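Local coordinates for argonaute protein (Marinitoga piezophila, PDB 5I4A), which uses short guide RNAs with a 5'-hydroxyl end to bind complementary target strands and cleave them, acting as an RNA-guided endonuclease, at residues 210-213 with 214-217. Residues are numbered along the deposited sequence; the frame is centred on the assembly and turned at random.
Sequences NFTT and RDAE. With nucleotides of chain B.
T212 and D215 meet in a local N-cap contact where strand 207-211 of the PAZ domain turns into helix 213-218, the start of linker L2. T212 holds the N-cap position, and the carboxylate of D215, three residues on, folds back to its backbone: T212 N donates to D215 OD2 over 2.9 Å along an almost straight line (178°). The oxygen is met on its anti side, with the donor well out of the carboxylate plane. This is the backbone half of a capping box; the T212 hydroxyl is turned to the guide RNA instead. D215 CG lies anti to its own carbonyl carbon (chi1 -52°), which swings the carboxylate back toward the cap. An alanine in place of D215 would probably leave T212 N without this acceptor and the strand-to-helix turn less firmly fixed. The first helical turn is closed by A216 N to T212 O at 3.1 Å, with a weak bond from E217 N to T213 O behind it. On the strand side the F211 ring presents its edge to D215 CB, while A216 packs on V225 of helix 222-231. The helix start faces the guide backbone. T212 OG1 (2.7 Å) and T213 OG1 (2.9 Å) both donate to OP1 of adenylate 7 of chain B, and R214 N adds a longer third bond, so three donors grip one phosphate oxygen near a helix N-terminus, whose dipole would probably favour the negative charge. R214 reaches a second nucleotide: its chain bends at chi3 (-111°), and NH1 donates to O2 of C5 of chain B at 2.6 Å.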
ATOM      1  N   ASN A 210      -0.651 -13.984 -16.706  1.00 57.55           N
ATOM      2  CA  ASN A 210      -0.196 -13.912 -15.325  1.00 57.31           C
ATOM      3  C   ASN A 210      -1.383 -14.150 -14.400  1.00 57.40           C
ATOM      4  O   ASN A 210      -2.422 -13.494 -14.533  1.00 57.82           O
ATOM      5  CB  ASN A 210       0.444 -12.555 -15.036  1.00 57.50           C
ATOM      6  CG  ASN A 210       1.064 -12.484 -13.657  1.00 57.23           C
ATOM      7  OD1 ASN A 210       1.551 -13.485 -13.130  1.00 56.79           O
ATOM      8  ND2 ASN A 210       1.045 -11.298 -13.060  1.00 59.37           N
ATOM      9  N   PHE A 211      -1.230 -15.090 -13.472  1.00 57.01           N
ATOM     10  CA  PHE A 211      -2.314 -15.506 -12.591  1.00 57.04           C
ATOM     11  C   PHE A 211      -2.032 -15.022 -11.177  1.00 56.95           C
ATOM     12  O   PHE A 211      -1.020 -15.397 -10.574  1.00 62.45           O
ATOM     13  CB  PHE A 211      -2.487 -17.024 -12.623  1.00 56.68           C
ATOM     14  CG  PHE A 211      -2.858 -17.553 -13.972  1.00 56.77           C
ATOM     15  CD1 PHE A 211      -4.165 -17.477 -14.422  1.00 57.13           C
ATOM     16  CD2 PHE A 211      -1.902 -18.116 -14.798  1.00 56.50           C
ATOM     17  CE1 PHE A 211      -4.513 -17.957 -15.669  1.00 57.22           C
ATOM     18  CE2 PHE A 211      -2.243 -18.599 -16.047  1.00 56.59           C
ATOM     19  CZ  PHE A 211      -3.550 -18.520 -16.482  1.00 56.95           C
ATOM     20  N   THR A 212      -2.933 -14.198 -10.654  1.00 57.32           N
ATOM     21  CA  THR A 212      -2.799 -13.645  -9.319  1.00 58.82           C
ATOM     22  C   THR A 212      -3.498 -14.550  -8.306  1.00 58.36           C
ATOM     23  O   THR A 212      -4.049 -15.600  -8.644  1.00 59.94           O
ATOM     24  CB  THR A 212      -3.369 -12.231  -9.275  1.00 57.80           C
ATOM     25  OG1 THR A 212      -4.797 -12.295  -9.170  1.00 58.09           O
ATOM     26  CG2 THR A 212      -3.002 -11.479 -10.543  1.00 58.06           C
ATOM     27  N   THR A 213      -3.473 -14.132  -7.038  1.00 57.07           N
ATOM     28  CA  THR A 213      -4.148 -14.892  -5.993  1.00 57.14           C
ATOM     29  C   THR A 213      -5.644 -15.004  -6.253  1.00 58.05           C
ATOM     30  O   THR A 213      -6.261 -16.019  -5.910  1.00 60.57           O
ATOM     31  CB  THR A 213      -3.896 -14.246  -4.630  1.00 60.46           C
ATOM     32  OG1 THR A 213      -3.908 -12.820  -4.769  1.00 61.42           O
ATOM     33  CG2 THR A 213      -2.554 -14.691  -4.069  1.00 58.41           C
ATOM     34  N   ARG A 214      -6.244 -13.981  -6.864  1.00 57.93           N
ATOM     35  CA  ARG A 214      -7.683 -14.000  -7.096  1.00 63.03           C
ATOM     36  C   ARG A 214      -8.046 -14.890  -8.280  1.00 58.12           C
ATOM     37  O   ARG A 214      -9.073 -15.578  -8.248  1.00 58.08           O
ATOM     38  CB  ARG A 214      -8.195 -12.575  -7.308  1.00 69.41           C
ATOM     39  CG  ARG A 214      -9.640 -12.357  -6.882  1.00 63.02           C
ATOM     40  CD  ARG A 214     -10.041 -10.894  -7.017  1.00 62.52           C
ATOM     41  NE  ARG A 214     -10.255 -10.252  -5.720  1.00 64.47           N
ATOM     42  CZ  ARG A 214     -10.652  -8.992  -5.566  1.00 67.44           C
ATOM     43  NH1 ARG A 214     -10.823  -8.493  -4.349  1.00 63.76           N
ATOM     44  NH2 ARG A 214     -10.878  -8.229  -6.627  1.00 73.96           N
ATOM     45  N   ASP A 215      -7.218 -14.891  -9.329  1.00 57.96           N
ATOM     46  CA  ASP A 215      -7.467 -15.767 -10.471  1.00 57.90           C
ATOM     47  C   ASP A 215      -7.403 -17.231 -10.056  1.00 57.45           C
ATOM     48  O   ASP A 215      -8.252 -18.039 -10.449  1.00 57.47           O
ATOM     49  CB  ASP A 215      -6.457 -15.479 -11.583  1.00 57.87           C
ATOM     50  CG  ASP A 215      -6.400 -14.009 -11.954  1.00 67.65           C
ATOM     51  OD1 ASP A 215      -7.464 -13.358 -11.979  1.00 67.34           O
ATOM     52  OD2 ASP A 215      -5.287 -13.506 -12.215  1.00 71.02           O
ATOM     53  N   ALA A 216      -6.395 -17.589  -9.256  1.00 60.02           N
ATOM     54  CA  ALA A 216      -6.290 -18.954  -8.748  1.00 62.72           C
ATOM     55  C   ALA A 216      -7.557 -19.368  -8.012  1.00 60.54           C
ATOM     56  O   ALA A 216      -8.041 -20.495  -8.174  1.00 56.53           O
ATOM     57  CB  ALA A 216      -5.070 -19.077  -7.836  1.00 65.54           C
ATOM     58  N   GLU A 217      -8.113 -18.465  -7.198  1.00 56.98           N
ATOM     59  CA  GLU A 217      -9.434 -18.707  -6.626  1.00 58.25           C
ATOM     60  C   GLU A 217     -10.489 -18.799  -7.718  1.00 57.62           C
ATOM     61  O   GLU A 217     -11.365 -19.670  -7.678  1.00 57.48           O
ATOM     62  CB  GLU A 217      -9.801 -17.599  -5.641  1.00 63.06           C
ATOM     63  CG  GLU A 217      -8.963 -17.547  -4.378  1.00 62.52           C
ATOM     64  CD  GLU A 217      -9.372 -16.404  -3.468  1.00 59.00           C
ATOM     65  OE1 GLU A 217      -8.913 -16.367  -2.307  1.00 59.40           O
ATOM     66  OE2 GLU A 217     -10.157 -15.542  -3.918  1.00 57.90           O
TER
ATOM     67  P     A B   7      -4.414  -9.611  -6.779  1.00 89.92           P
ATOM     68  OP1   A B   7      -4.900 -11.015  -6.786  1.00 83.63           O
ATOM     69  OP2   A B   7      -3.359  -9.206  -5.815  1.00 88.09           O
ATOM     70  O5'   A B   7      -3.937  -9.267  -8.260  1.00 87.75           O
ATOM     71  C5'   A B   7      -3.463  -7.973  -8.597  1.00 83.64           C
ATOM     72  C4'   A B   7      -2.388  -8.042  -9.646  1.00 83.51           C
ATOM     73  O4'   A B   7      -2.940  -7.715 -10.948  1.00 76.90           O
ATOM     74  C3'   A B   7      -1.242  -7.065  -9.478  1.00 84.74           C
ATOM     75  O3'   A B   7      -0.299  -7.511  -8.523  1.00 88.14           O
ATOM     76  C2'   A B   7      -0.691  -6.956 -10.894  1.00 83.86           C
ATOM     77  O2'   A B   7       0.101  -8.091 -11.212  1.00 84.69           O
ATOM     78  C1'   A B   7      -1.979  -7.023 -11.716  1.00 75.44           C
ATOM     79  P     C B   5      -6.467  -5.281   3.034  1.00 40.13           P
ATOM     80  OP1   C B   5      -5.014  -5.101   3.273  1.00 51.84           O
ATOM     81  OP2   C B   5      -7.298  -4.099   2.696  1.00 38.01           O
ATOM     82  O5'   C B   5      -6.649  -6.358   1.871  1.00 53.48           O
ATOM     83  C5'   C B   5      -6.095  -7.664   1.981  1.00 57.86           C
ATOM     84  C4'   C B   5      -6.747  -8.621   1.012  1.00 54.30           C
ATOM     85  O4'   C B   5      -8.181  -8.589   1.189  1.00 51.71           O
ATOM     86  C3'   C B   5      -6.529  -8.312  -0.461  1.00 55.59           C
ATOM     87  O3'   C B   5      -5.328  -8.894  -0.932  1.00 59.91           O
ATOM     88  C2'   C B   5      -7.771  -8.890  -1.143  1.00 56.34           C
ATOM     89  O2'   C B   5      -7.577 -10.258  -1.469  1.00 53.46           O
ATOM     90  C1'   C B   5      -8.833  -8.792  -0.042  1.00 52.68           C
ATOM     91  N1    C B   5      -9.823  -7.707  -0.244  1.00 43.99           N
ATOM     92  C2    C B   5     -10.877  -7.898  -1.144  1.00 41.61           C
ATOM     93  O2    C B   5     -10.944  -8.961  -1.779  1.00 44.95           O
ATOM     94  N3    C B   5     -11.796  -6.915  -1.311  1.00 43.08           N
ATOM     95  C4    C B   5     -11.698  -5.782  -0.613  1.00 40.74           C
ATOM     96  N4    C B   5     -12.629  -4.843  -0.814  1.00 39.30           N
ATOM     97  C5    C B   5     -10.644  -5.565   0.318  1.00 35.11           C
ATOM     98  C6    C B   5      -9.743  -6.544   0.474  1.00 41.31           C
TER